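Local coordinates for protein TlmII (Streptoalloteichus hindustanus, PDB 4HVM) that takes part in tallysomycin biosynthesis, has a condensation-domain fold, and may bind phosphopantetheine, at residues 37-42 and 148-153; 66-71 and 142-147; 197-202 and 343-348; 282-287 and 294-299. One frame throughout, in Å; residues are numbered along the deposited sequence.

How the interactions relate
Interactions 1, 2 and 4 form one connected group, with centres 14 to 16 Å apart. The loop 142-147 lies at its heart and probably occupies the place of the HHxxxDG motif of condensation domains, in a degenerate form. Interaction 2 is nested along the chain inside the loop closed by interaction 1, and both pack against each other through Val-153 and Leu-145. Interaction 4 comes later in the chain. Salt bridges join it to interaction 2, from Asp-146 OD2 to Arg-284 NH1 (2.8 Å), and to interaction 1, between Arg-148 and Asp-285. Interaction 3 stands apart, its nearest atoms about 11 Å from interaction 4. Sulfate ions lie at interactions 1 and 3.

Interaction 1 (37-42 and 148-153); sequences AARGLL and RSRYMV. With SO4 (sulfate ion), chain F.
Arg-39 reaches from its strand across two side chains of the helix, Arg-150 and Tyr-151. It crosses Tyr-151 at about a right angle, and its CD lies 3.6 Å from Tyr-151 OH. Its CG stands anti to the carbonyl carbon (chi1 -60°), and further bends at chi2 and chi3 turn the guanidinium toward a bound sulfate, probably from the crystallisation liquor. NH2 of Arg-39 gives weak bonds to O4 (2.7 Å) and O3 (2.9 Å) of the sulfate. NH1 of Arg-150 comes over one face of the Arg-39 guanidinium, 3.2 Å from Arg-39 NH1. These are two donors, not bonded to each other, and the two guanidinium planes lie 61° apart. Arg-39 binds the sulfate, and Arg-150 lies nearby. Ala-37 CB sits over one face of the Arg-150 guanidinium. The contact joins a strand of the mixed sheet, 36-44, to helix 147-161 of the condensation-domain fold. The axes of the two short segments make an angle of 36° and approach to 8.7 Å. An alanine in place of Arg-39 would probably leave the sulfate without both of these bonds and open a gap beside Tyr-151. At the other end, Leu-41 CD2 packs obliquely on the Tyr-151 ring, 4.0 Å from CD1. A water accepts from Gly-40 N and donates to Tyr-151 OH. That hydroxyl is also hydrogen-bonded to Glu-391.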
loop_
_atom_site.group_PDB
_atom_site.type_symbol
_atom_site.label_atom_id
_atom_site.label_comp_id
_atom_site.label_asym_id
_atom_site.label_seq_id
_atom_site.Cartn_x
_atom_site.Cartn_y
_atom_site.Cartn_z
ATOM N N ALA A 37 5.979 6.792 1.876
ATOM C CA ALA A 37 5.312 6.099 2.966
ATOM C C ALA A 37 6.346 5.765 4.028
ATOM O O ALA A 37 7.533 5.638 3.726
ATOM C CB ALA A 37 4.649 4.831 2.461
ATOM N N ALA A 38 5.898 5.613 5.270
ATOM C CA ALA A 38 6.812 5.301 6.362
ATOM C C ALA A 38 6.358 4.097 7.180
ATOM O O ALA A 38 5.203 4.013 7.589
ATOM C CB ALA A 38 6.987 6.515 7.262
ATOM N N ARG A 39 7.277 3.165 7.408
ATOM C CA ARG A 39 7.039 2.034 8.294
ATOM C C ARG A 39 8.251 1.885 9.202
ATOM O O ARG A 39 9.308 2.452 8.922
ATOM C CB ARG A 39 6.820 0.752 7.489
ATOM C CG ARG A 39 5.635 0.811 6.533
ATOM C CD ARG A 39 4.326 0.988 7.279
ATOM N NE ARG A 39 3.403 1.855 6.551
ATOM C CZ ARG A 39 2.518 1.423 5.660
ATOM N NH1 ARG A 39 2.435 0.128 5.384
ATOM N NH2 ARG A 39 1.716 2.283 5.044
ATOM N N GLY A 40 8.107 1.134 10.289
ATOM C CA GLY A 40 9.205 0.960 11.222
ATOM C C GLY A 40 9.123 -0.287 12.080
ATOM O O GLY A 40 8.038 -0.799 12.349
ATOM N N LEU A 41 10.283 -0.778 12.505
ATOM C CA LEU A 41 10.364 -1.899 13.433
ATOM C C LEU A 41 10.932 -1.420 14.764
ATOM O O LEU A 41 11.943 -0.720 14.800
ATOM C CB LEU A 41 11.243 -3.017 12.865
ATOM C CG LEU A 41 10.715 -3.772 11.644
ATOM C CD1 LEU A 41 11.704 -4.837 11.208
ATOM C CD2 LEU A 41 9.351 -4.391 11.926
ATOM N N LEU A 42 10.277 -1.796 15.856
ATOM C CA LEU A 42 10.736 -1.411 17.184
ATOM C C LEU A 42 11.603 -2.500 17.805
ATOM O O LEU A 42 11.156 -3.632 17.985
ATOM C CB LEU A 42 9.545 -1.108 18.094
ATOM C CG LEU A 42 9.844 -0.921 19.581
ATOM C CD1 LEU A 42 10.817 0.223 19.802
ATOM C CD2 LEU A 42 8.556 -0.684 20.347
ATOM N N ARG A 148 5.157 -4.450 0.940
ATOM C CA ARG A 148 5.903 -5.606 1.416
ATOM C C ARG A 148 7.405 -5.340 1.468
ATOM O O ARG A 148 8.085 -5.769 2.401
ATOM C CB ARG A 148 5.612 -6.826 0.539
ATOM C CG ARG A 148 6.324 -8.101 0.972
ATOM C CD ARG A 148 5.891 -9.287 0.128
ATOM N NE ARG A 148 6.552 -10.527 0.526
ATOM C CZ ARG A 148 6.294 -11.717 -0.008
ATOM N NH1 ARG A 148 5.382 -11.832 -0.965
ATOM N NH2 ARG A 148 6.944 -12.791 0.416
ATOM N N SER A 149 7.917 -4.629 0.467
ATOM C CA SER A 149 9.354 -4.379 0.356
ATOM C C SER A 149 9.904 -3.534 1.502
ATOM O O SER A 149 11.075 -3.663 1.866
ATOM C CB SER A 149 9.687 -3.720 -0.986
ATOM O OG SER A 149 9.401 -4.598 -2.067
ATOM N N ARG A 150 9.063 -2.675 2.070
ATOM C CA ARG A 150 9.483 -1.827 3.181
ATOM C C ARG A 150 9.892 -2.667 4.384
ATOM O O ARG A 150 10.907 -2.399 5.022
ATOM C CB ARG A 150 8.380 -0.843 3.575
ATOM C CG ARG A 150 7.943 0.092 2.462
ATOM C CD ARG A 150 7.016 1.177 2.994
ATOM N NE ARG A 150 6.079 1.642 1.977
ATOM C CZ ARG A 150 4.800 1.285 1.919
ATOM N NH1 ARG A 150 4.292 0.468 2.832
ATOM N NH2 ARG A 150 4.025 1.756 0.952
ATOM N N TYR A 151 9.103 -3.691 4.686
ATOM C CA TYR A 151 9.410 -4.571 5.806
ATOM C C TYR A 151 10.506 -5.578 5.460
ATOM O O TYR A 151 11.206 -6.073 6.344
ATOM C CB TYR A 151 8.148 -5.284 6.284
ATOM C CG TYR A 151 7.225 -4.397 7.080
ATOM C CD1 TYR A 151 7.620 -3.890 8.308
ATOM C CD2 TYR A 151 5.959 -4.073 6.615
ATOM C CE1 TYR A 151 6.785 -3.080 9.047
ATOM C CE2 TYR A 151 5.113 -3.263 7.350
ATOM C CZ TYR A 151 5.533 -2.770 8.567
ATOM O OH TYR A 151 4.699 -1.964 9.305
HETATM N N MSE A 152 10.647 -5.883 4.173
HETATM C CA MSE A 152 11.742 -6.729 3.711
HETATM C C MSE A 152 13.063 -6.031 4.002
HETATM O O MSE A 152 13.990 -6.626 4.559
HETATM C CB MSE A 152 11.623 -7.016 2.211
HETATM C CG MSE A 152 10.409 -7.843 1.824
HETATM SE SE MSE A 152 10.437 -8.401 -0.046
HETATM C CE MSE A 152 11.883 -9.694 0.088
ATOM N N VAL A 153 13.131 -4.754 3.636
ATOM C CA VAL A 153 14.328 -3.952 3.854
ATOM C C VAL A 153 14.620 -3.796 5.341
ATOM O O VAL A 153 15.757 -3.973 5.776
ATOM C CB VAL A 153 14.204 -2.556 3.205
ATOM C CG1 VAL A 153 15.377 -1.670 3.603
ATOM C CG2 VAL A 153 14.126 -2.681 1.697
HETATM S S SO4 F . 0.567 4.684 3.184
HETATM O O1 SO4 F . -0.624 5.055 3.946
HETATM O O2 SO4 F . 0.651 5.473 1.957
HETATM O O3 SO4 F . 1.752 4.938 3.999
HETATM O O4 SO4 F . 0.497 3.267 2.834
HETATM O O HOH W 1 5.440 0.221 11.103
#

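Interaction 2 (66-71 and 142-147); sequences LRVNFV and QMLLDA
The loop between strand 133-141 and helix 147-161 probably corresponds to the HHxxxDG motif of condensation domains, and its middle residues, Met-143, Leu-144 and Leu-145, pack on Leu-66, Val-68 and Phe-70. The match starts at His-141, with Gln-142 in place of the second histidine and Ala-147 in place of the glycine. Met-143 is modelled as selenomethionine. Its methyl CE lies over one face of the Phe-70 ring, offset toward the rim, 3.7 Å from the centroid and 20° off the ring normal. The selenium follows above the same ring at 4.9 Å from the centroid, a Met-aromatic contact at a distance. A bend at chi3 (51°) turns the methyl inward to the ring. Leu-144 reaches the ring with its CD2, 3.6 Å from Phe-70 CZ, and the two side chains run past each other in opposite directions. The same CD2 meets Val-68 CG1 at 4.0 Å, while Leu-144 CD1 rests against Val-68 O. Leu-66 and Leu-145 cross at about a right angle and touch through their CD2 methyls at 3.7 Å. No hydrogen bond spans the contact. All six residues are buried, and Leu-121, Val-122 and Met-78 extend the apolar layer around them. Met-143 O is taken up by Gln-20. Met-143 and Leu-144 thus face strand 68-72, and Leu-145 meets Leu-66 just before it. Asp-146 stands at the N-cap of helix 147-161 and is bridged to Arg-284, consistent with the structural role of the aspartate in the HHxxxDG motif.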
loop_
_atom_site.group_PDB
_atom_site.type_symbol
_atom_site.label_atom_id
_atom_site.label_comp_id
_atom_site.label_asym_id
_atom_site.label_seq_id
_atom_site.Cartn_x
_atom_site.Cartn_y
_atom_site.Cartn_z
ATOM N N LEU A 66 17.807 0.639 -3.786
ATOM C CA LEU A 66 17.579 1.648 -2.764
ATOM C C LEU A 66 18.326 2.940 -3.084
ATOM O O LEU A 66 17.941 4.017 -2.631
ATOM C CB LEU A 66 18.005 1.119 -1.397
ATOM C CG LEU A 66 17.354 -0.188 -0.951
ATOM C CD1 LEU A 66 17.880 -0.606 0.412
ATOM C CD2 LEU A 66 15.842 -0.057 -0.924
ATOM N N ARG A 67 19.395 2.823 -3.865
ATOM C CA ARG A 67 20.213 3.972 -4.230
ATOM C C ARG A 67 19.875 4.467 -5.633
ATOM O O ARG A 67 20.743 4.972 -6.345
ATOM C CB ARG A 67 21.697 3.604 -4.150
ATOM C CG ARG A 67 22.185 3.315 -2.740
ATOM C CD ARG A 67 23.637 2.862 -2.719
ATOM N NE ARG A 67 23.783 1.451 -3.070
ATOM C CZ ARG A 67 24.381 1.008 -4.172
ATOM N NH1 ARG A 67 24.901 1.863 -5.040
ATOM N NH2 ARG A 67 24.466 -0.294 -4.401
ATOM N N VAL A 68 18.614 4.327 -6.025
ATOM C CA VAL A 68 18.207 4.663 -7.384
ATOM C C VAL A 68 17.470 5.997 -7.487
ATOM O O VAL A 68 16.560 6.283 -6.709
ATOM C CB VAL A 68 17.346 3.532 -7.998
ATOM C CG1 VAL A 68 16.463 4.058 -9.120
ATOM C CG2 VAL A 68 18.244 2.402 -8.489
ATOM N N ASN A 69 17.894 6.817 -8.443
ATOM C CA ASN A 69 17.176 8.032 -8.797
ATOM C C ASN A 69 16.578 7.882 -10.189
ATOM O O ASN A 69 16.975 6.998 -10.945
ATOM C CB ASN A 69 18.102 9.245 -8.739
ATOM C CG ASN A 69 18.524 9.586 -7.324
ATOM O OD1 ASN A 69 19.569 9.143 -6.848
ATOM N ND2 ASN A 69 17.705 10.377 -6.641
ATOM N N PHE A 70 15.621 8.740 -10.527
ATOM C CA PHE A 70 14.926 8.631 -11.804
ATOM C C PHE A 70 15.273 9.767 -12.755
ATOM O O PHE A 70 15.487 10.904 -12.334
ATOM C CB PHE A 70 13.415 8.559 -11.587
ATOM C CG PHE A 70 12.973 7.322 -10.867
ATOM C CD1 PHE A 70 12.779 6.137 -11.557
ATOM C CD2 PHE A 70 12.763 7.337 -9.499
ATOM C CE1 PHE A 70 12.380 4.993 -10.897
ATOM C CE2 PHE A 70 12.361 6.197 -8.834
ATOM C CZ PHE A 70 12.168 5.023 -9.534
ATOM N N VAL A 71 15.330 9.446 -14.042
ATOM C CA VAL A 71 15.625 10.437 -15.063
ATOM C C VAL A 71 14.505 10.481 -16.091
ATOM O O VAL A 71 14.352 9.561 -16.897
ATOM C CB VAL A 71 16.952 10.131 -15.780
ATOM C CG1 VAL A 71 17.199 11.151 -16.879
ATOM C CG2 VAL A 71 18.106 10.115 -14.787
ATOM N N GLN A 142 7.401 5.236 -3.381
ATOM C CA GLN A 142 6.625 4.042 -3.715
ATOM C C GLN A 142 7.050 3.390 -5.031
ATOM O O GLN A 142 6.660 2.260 -5.320
ATOM C CB GLN A 142 5.129 4.361 -3.757
ATOM C CG GLN A 142 4.729 5.288 -4.892
ATOM C CD GLN A 142 3.241 5.254 -5.175
ATOM O OE1 GLN A 142 2.457 5.947 -4.524
ATOM N NE2 GLN A 142 2.843 4.445 -6.151
HETATM N N MSE A 143 7.841 4.104 -5.825
HETATM C CA MSE A 143 8.341 3.568 -7.088
HETATM C C MSE A 143 9.615 2.754 -6.881
HETATM O O MSE A 143 10.201 2.242 -7.836
HETATM C CB MSE A 143 8.593 4.694 -8.091
HETATM C CG MSE A 143 7.329 5.295 -8.674
HETATM SE SE MSE A 143 7.694 6.727 -9.937
HETATM C CE MSE A 143 8.982 5.803 -11.065
ATOM N N LEU A 144 10.041 2.650 -5.628
ATOM C CA LEU A 144 11.192 1.835 -5.270
ATOM C C LEU A 144 10.767 0.686 -4.370
ATOM O O LEU A 144 11.158 -0.457 -4.586
ATOM C CB LEU A 144 12.258 2.677 -4.564
ATOM C CG LEU A 144 13.000 3.714 -5.411
ATOM C CD1 LEU A 144 14.198 4.254 -4.653
ATOM C CD2 LEU A 144 13.429 3.115 -6.740
ATOM N N LEU A 145 9.962 0.998 -3.360
ATOM C CA LEU A 145 9.504 -0.003 -2.405
ATOM C C LEU A 145 7.987 0.024 -2.248
ATOM O O LEU A 145 7.408 1.072 -1.963
ATOM C CB LEU A 145 10.159 0.235 -1.044
ATOM C CG LEU A 145 11.684 0.336 -1.020
ATOM C CD1 LEU A 145 12.182 0.579 0.396
ATOM C CD2 LEU A 145 12.314 -0.915 -1.602
ATOM N N ASP A 146 7.347 -1.126 -2.438
ATOM C CA ASP A 146 5.925 -1.254 -2.151
ATOM C C ASP A 146 5.721 -1.630 -0.682
ATOM O O ASP A 146 6.677 -1.635 0.096
ATOM C CB ASP A 146 5.252 -2.266 -3.087
ATOM C CG ASP A 146 5.951 -3.617 -3.108
ATOM O OD1 ASP A 146 6.775 -3.898 -2.212
ATOM O OD2 ASP A 146 5.661 -4.410 -4.031
ATOM N N ALA A 147 4.484 -1.944 -0.313
ATOM C CA ALA A 147 4.142 -2.249 1.075
ATOM C C ALA A 147 4.995 -3.361 1.685
ATOM O O ALA A 147 5.497 -3.229 2.802
ATOM C CB ALA A 147 2.659 -2.597 1.185
#

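Interaction 3 (197-202 and 343-348); sequences RRLPAL and VDLGVV. With SO4 (sulfate ion), chain E.
Val-347 makes the close part of this contact by setting both its methyls against the backbone of Leu-199. CG1 and CG2 of Val-347 each lie 3.7 Å from Leu-199 O. CG1 stands anti to the backbone N (chi1 177°) and CG2 anti to the carbonyl carbon, an orientation that turns the fork of the side chain to that oxygen. CG2 also meets Pro-200 CA at 4.0 Å. Leu-199 is buried, and Leu-341, Ala-342 and Trp-357 pack around it. Both segments lie at the C-terminal ends of helices. Residues 197-202 run out of helix 185-198. Residues 343-348 leave helix 335-344 through a Schellman motif. Gly-346 supplies the positive phi (70°) of that motif, and its N bonds back to Val-343 O. The looser side is more open to solvent. There Leu-345 CD1 rests on Leu-199 CB at 4.1 Å and only brushes Pro-200 CD at 4.4 Å. Both Leu-345 and Pro-200 are exposed. Farther out, Arg-198 takes no part in the contact; its guanidinium holds a sulfate edge-on, probably from the crystallisation liquor. Its NH2 donates to O3 (2.6 Å) and its NH1 to O4 (2.8 Å) of the ion, with a weak third bond from NH1 to O3. A leucine in place of Arg-198 would probably leave the sulfate without these bonds and Trp-194 without its cation-pi partner. Sulfate O1 lies over one face of the Arg-197 guanidinium.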
loop_
_atom_site.group_PDB
_atom_site.type_symbol
_atom_site.label_atom_id
_atom_site.label_comp_id
_atom_site.label_asym_id
_atom_site.label_seq_id
_atom_site.Cartn_x
_atom_site.Cartn_y
_atom_site.Cartn_z
ATOM N N ARG A 197 -14.927 -3.086 -23.184
ATOM C CA ARG A 197 -16.340 -3.435 -23.251
ATOM C C ARG A 197 -17.073 -3.119 -21.947
ATOM O O ARG A 197 -18.277 -2.862 -21.951
ATOM C CB ARG A 197 -16.496 -4.917 -23.612
ATOM C CG ARG A 197 -17.931 -5.422 -23.613
ATOM C CD ARG A 197 -18.007 -6.926 -23.857
ATOM N NE ARG A 197 -18.132 -7.263 -25.273
ATOM C CZ ARG A 197 -17.107 -7.530 -26.076
ATOM N NH1 ARG A 197 -15.866 -7.497 -25.608
ATOM N NH2 ARG A 197 -17.323 -7.828 -27.351
ATOM N N ARG A 198 -16.343 -3.119 -20.837
ATOM C CA ARG A 198 -16.964 -2.991 -19.519
ATOM C C ARG A 198 -16.895 -1.595 -18.897
ATOM O O ARG A 198 -17.798 -1.200 -18.159
ATOM C CB ARG A 198 -16.392 -4.038 -18.563
ATOM C CG ARG A 198 -16.962 -5.422 -18.808
ATOM C CD ARG A 198 -16.146 -6.508 -18.141
ATOM N NE ARG A 198 -16.664 -7.836 -18.459
ATOM C CZ ARG A 198 -16.446 -8.469 -19.607
ATOM N NH1 ARG A 198 -16.957 -9.677 -19.804
ATOM N NH2 ARG A 198 -15.717 -7.899 -20.560
ATOM N N LEU A 199 -15.829 -0.858 -19.194
ATOM C CA LEU A 199 -15.659 0.501 -18.672
ATOM C C LEU A 199 -16.833 1.469 -18.914
ATOM O O LEU A 199 -17.201 2.216 -18.007
ATOM C CB LEU A 199 -14.341 1.116 -19.159
ATOM C CG LEU A 199 -13.066 0.635 -18.462
ATOM C CD1 LEU A 199 -11.833 1.298 -19.057
ATOM C CD2 LEU A 199 -13.143 0.888 -16.962
ATOM N N PRO A 200 -17.417 1.474 -20.130
ATOM C CA PRO A 200 -18.547 2.391 -20.325
ATOM C C PRO A 200 -19.779 2.025 -19.498
ATOM O O PRO A 200 -20.607 2.894 -19.228
ATOM C CB PRO A 200 -18.865 2.240 -21.816
ATOM C CG PRO A 200 -17.604 1.755 -22.429
ATOM C CD PRO A 200 -17.008 0.849 -21.401
ATOM N N ALA A 201 -19.896 0.761 -19.107
ATOM C CA ALA A 201 -21.082 0.292 -18.398
ATOM C C ALA A 201 -21.004 0.528 -16.891
ATOM O O ALA A 201 -21.973 0.292 -16.171
ATOM C CB ALA A 201 -21.323 -1.178 -18.693
ATOM N N LEU A 202 -19.852 0.987 -16.417
ATOM C CA LEU A 202 -19.674 1.273 -14.997
ATOM C C LEU A 202 -20.656 2.342 -14.529
ATOM O O LEU A 202 -20.735 3.418 -15.121
ATOM C CB LEU A 202 -18.240 1.721 -14.711
ATOM C CG LEU A 202 -17.275 0.691 -14.125
ATOM C CD1 LEU A 202 -17.178 -0.538 -15.006
ATOM C CD2 LEU A 202 -15.899 1.299 -13.919
ATOM N N VAL A 343 -10.014 7.049 -19.666
ATOM C CA VAL A 343 -9.926 8.444 -20.073
ATOM C C VAL A 343 -10.249 8.604 -21.553
ATOM O O VAL A 343 -11.007 9.496 -21.936
ATOM C CB VAL A 343 -8.530 9.030 -19.779
ATOM C CG1 VAL A 343 -8.322 10.328 -20.540
ATOM C CG2 VAL A 343 -8.354 9.246 -18.284
ATOM N N ASP A 344 -9.677 7.731 -22.379
ATOM C CA ASP A 344 -9.903 7.774 -23.823
ATOM C C ASP A 344 -11.363 7.507 -24.176
ATOM O O ASP A 344 -11.907 8.105 -25.102
ATOM C CB ASP A 344 -9.006 6.764 -24.544
ATOM C CG ASP A 344 -7.530 7.071 -24.384
ATOM O OD1 ASP A 344 -7.189 8.221 -24.030
ATOM O OD2 ASP A 344 -6.708 6.161 -24.622
ATOM N N LEU A 345 -11.992 6.605 -23.431
ATOM C CA LEU A 345 -13.392 6.271 -23.656
ATOM C C LEU A 345 -14.327 7.318 -23.046
ATOM O O LEU A 345 -15.550 7.190 -23.123
ATOM C CB LEU A 345 -13.702 4.884 -23.089
ATOM C CG LEU A 345 -12.857 3.724 -23.622
ATOM C CD1 LEU A 345 -13.205 2.436 -22.900
ATOM C CD2 LEU A 345 -13.038 3.556 -25.121
ATOM N N GLY A 346 -13.743 8.345 -22.435
ATOM C CA GLY A 346 -14.504 9.451 -21.879
ATOM C C GLY A 346 -15.310 9.081 -20.651
ATOM O O GLY A 346 -16.281 9.755 -20.308
ATOM N N VAL A 347 -14.906 8.004 -19.989
ATOM C CA VAL A 347 -15.594 7.544 -18.789
ATOM C C VAL A 347 -15.236 8.424 -17.593
ATOM O O VAL A 347 -16.098 8.773 -16.788
ATOM C CB VAL A 347 -15.265 6.071 -18.486
ATOM C CG1 VAL A 347 -15.921 5.632 -17.188
ATOM C CG2 VAL A 347 -15.712 5.185 -19.638
ATOM N N VAL A 348 -13.962 8.789 -17.487
ATOM C CA VAL A 348 -13.501 9.657 -16.408
ATOM C C VAL A 348 -12.642 10.800 -16.940
ATOM O O VAL A 348 -12.068 10.706 -18.025
ATOM C CB VAL A 348 -12.691 8.879 -15.355
ATOM C CG1 VAL A 348 -13.580 7.889 -14.624
ATOM C CG2 VAL A 348 -11.508 8.173 -16.007
HETATM S S SO4 E . -16.106 -10.867 -22.989
HETATM O O1 SO4 E . -17.256 -10.674 -23.868
HETATM O O2 SO4 E . -15.051 -11.612 -23.675
HETATM O O3 SO4 E . -15.589 -9.555 -22.611
HETATM O O4 SO4 E . -16.537 -11.613 -21.808
#

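Interaction 4 (282-287 and 294-299)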
loop_
_atom_site.group_PDB
_atom_site.type_symbol
_atom_site.label_atom_id
_atom_site.label_comp_id
_atom_site.label_asym_id
_atom_site.label_seq_id
_atom_site.Cartn_x
_atom_site.Cartn_y
_atom_site.Cartn_z
ATOM N N ASP A 282 -0.412 -8.104 -4.684
ATOM C CA ASP A 282 1.024 -8.342 -4.729
ATOM C C ASP A 282 1.310 -9.359 -5.823
ATOM O O ASP A 282 0.866 -10.505 -5.745
ATOM C CB ASP A 282 1.532 -8.860 -3.380
ATOM C CG ASP A 282 3.045 -8.803 -3.263
ATOM O OD1 ASP A 282 3.721 -8.690 -4.307
ATOM O OD2 ASP A 282 3.559 -8.868 -2.126
ATOM N N LEU A 283 2.054 -8.938 -6.841
ATOM C CA LEU A 283 2.337 -9.798 -7.986
ATOM C C LEU A 283 3.338 -10.911 -7.667
ATOM O O LEU A 283 3.518 -11.833 -8.461
ATOM C CB LEU A 283 2.818 -8.970 -9.181
ATOM C CG LEU A 283 1.837 -7.912 -9.691
ATOM C CD1 LEU A 283 2.403 -7.172 -10.893
ATOM C CD2 LEU A 283 0.492 -8.541 -10.028
ATOM N N ARG A 284 3.987 -10.815 -6.510
ATOM C CA ARG A 284 4.917 -11.845 -6.063
ATOM C C ARG A 284 4.180 -13.152 -5.796
ATOM O O ARG A 284 4.609 -14.219 -6.232
ATOM C CB ARG A 284 5.641 -11.401 -4.789
ATOM C CG ARG A 284 6.546 -10.188 -4.947
ATOM C CD ARG A 284 7.097 -9.749 -3.598
ATOM N NE ARG A 284 7.919 -8.548 -3.706
ATOM C CZ ARG A 284 7.432 -7.313 -3.736
ATOM N NH1 ARG A 284 6.123 -7.111 -3.669
ATOM N NH2 ARG A 284 8.254 -6.278 -3.836
ATOM N N ASP A 285 3.069 -13.061 -5.073
ATOM C CA ASP A 285 2.291 -14.238 -4.709
ATOM C C ASP A 285 1.471 -14.736 -5.892
ATOM O O ASP A 285 1.369 -15.941 -6.129
ATOM C CB ASP A 285 1.363 -13.918 -3.536
ATOM C CG ASP A 285 2.117 -13.462 -2.302
ATOM O OD1 ASP A 285 3.237 -13.970 -2.073
ATOM O OD2 ASP A 285 1.593 -12.598 -1.563
ATOM N N HIS A 286 0.888 -13.798 -6.631
ATOM C CA HIS A 286 -0.016 -14.123 -7.728
ATOM C C HIS A 286 0.695 -14.681 -8.962
ATOM O O HIS A 286 0.171 -15.563 -9.647
ATOM C CB HIS A 286 -0.837 -12.889 -8.110
ATOM C CG HIS A 286 -1.774 -13.120 -9.254
ATOM N ND1 HIS A 286 -1.694 -12.416 -10.436
ATOM C CD2 HIS A 286 -2.806 -13.984 -9.399
ATOM C CE1 HIS A 286 -2.640 -12.833 -11.259
ATOM N NE2 HIS A 286 -3.326 -13.785 -10.655
ATOM N N LEU A 287 1.885 -14.161 -9.247
ATOM C CA LEU A 287 2.624 -14.564 -10.441
ATOM C C LEU A 287 3.883 -15.367 -10.131
ATOM O O LEU A 287 4.682 -15.658 -11.024
ATOM C CB LEU A 287 2.973 -13.343 -11.294
ATOM C CG LEU A 287 1.795 -12.637 -11.972
ATOM C CD1 LEU A 287 2.279 -11.525 -12.896
ATOM C CD2 LEU A 287 0.927 -13.630 -12.731
ATOM N N GLY A 294 11.233 -4.486 -4.357
ATOM C CA GLY A 294 10.904 -3.524 -5.391
ATOM C C GLY A 294 9.414 -3.328 -5.600
ATOM O O GLY A 294 8.596 -3.929 -4.902
ATOM N N PRO A 295 9.052 -2.477 -6.571
ATOM C CA PRO A 295 7.649 -2.205 -6.896
ATOM C C PRO A 295 7.000 -3.338 -7.687
ATOM O O PRO A 295 7.175 -3.424 -8.903
ATOM C CB PRO A 295 7.731 -0.942 -7.755
ATOM C CG PRO A 295 9.075 -1.014 -8.395
ATOM C CD PRO A 295 9.979 -1.682 -7.396
ATOM N N LEU A 296 6.248 -4.189 -6.996
ATOM C CA LEU A 296 5.551 -5.298 -7.635
ATOM C C LEU A 296 4.104 -5.404 -7.147
ATOM O O LEU A 296 3.486 -6.466 -7.219
ATOM C CB LEU A 296 6.304 -6.608 -7.394
ATOM C CG LEU A 296 7.629 -6.749 -8.149
ATOM C CD1 LEU A 296 8.298 -8.064 -7.806
ATOM C CD2 LEU A 296 7.414 -6.635 -9.652
ATOM N N THR A 297 3.571 -4.292 -6.650
ATOM C CA THR A 297 2.195 -4.248 -6.180
ATOM C C THR A 297 1.380 -3.332 -7.082
ATOM O O THR A 297 1.796 -2.214 -7.385
ATOM C CB THR A 297 2.104 -3.745 -4.728
ATOM O OG1 THR A 297 2.892 -4.586 -3.876
ATOM C CG2 THR A 297 0.659 -3.756 -4.252
ATOM N N ASP A 298 0.221 -3.816 -7.515
ATOM C CA ASP A 298 -0.642 -3.052 -8.403
ATOM C C ASP A 298 -2.084 -3.076 -7.911
ATOM O O ASP A 298 -2.463 -3.934 -7.115
ATOM C CB ASP A 298 -0.561 -3.611 -9.822
ATOM C CG ASP A 298 -1.125 -2.661 -10.858
ATOM O OD1 ASP A 298 -1.131 -1.433 -10.619
ATOM O OD2 ASP A 298 -1.553 -3.151 -11.921
ATOM N N ARG A 299 -2.884 -2.128 -8.388
ATOM C CA ARG A 299 -4.286 -2.034 -7.999
ATOM C C ARG A 299 -5.211 -2.658 -9.043
ATOM O O ARG A 299 -5.018 -2.476 -10.245
ATOM C CB ARG A 299 -4.671 -0.572 -7.765
ATOM C CG ARG A 299 -4.085 0.027 -6.499
ATOM C CD ARG A 299 -4.368 1.520 -6.418
ATOM N NE ARG A 299 -3.561 2.282 -7.366
ATOM C CZ ARG A 299 -3.640 3.599 -7.530
ATOM N NH1 ARG A 299 -4.500 4.310 -6.812
ATOM N NH2 ARG A 299 -2.860 4.205 -8.416
#
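Leu-283 N donates to Leu-296 O at 2.9 Å, with an N-H...O angle of 162° and the donor nearly along the C=O axis. Next to this backbone bond, Asp-282 and Thr-297 form an antiparallel non-hydrogen-bonded pair, 4.5 Å apart at their CA atoms, with both side chains on one face of the sheet. The charged contacts centre on Arg-284. Its NH1 makes a salt bridge to Asp-282 OD1 (2.9 Å). Arg-284 N reaches the same oxygen from the opposite face of the carboxylate, a capping bond of 3.1 Å at the start of helix 283-286. Asp-282 CG lies anti to the backbone N (chi1 -166°), which brings the carboxylate back over this helix start. At the guanidinium edge, NH2 of Arg-284 gives a weak bond to Gly-294 O. Arg-284 NE is taken by Val-292 O, and NH1 has a second salt bridge, to Asp-146, which also bonds Thr-297 OG1. Van der Waals packing completes the contact. Leu-296 CB lies over one face of the guanidinium, 3.8 Å from NH1, and the two side chains cross at about a right angle. Arg-284 is buried, and the two aspartates and two carbonyl oxygens around its charge probably offset the cost of burial. It bridges Asp-282, the last residue of strand 274-282, and Asp-146, probably the aspartate of a degenerate HHxxxDG motif.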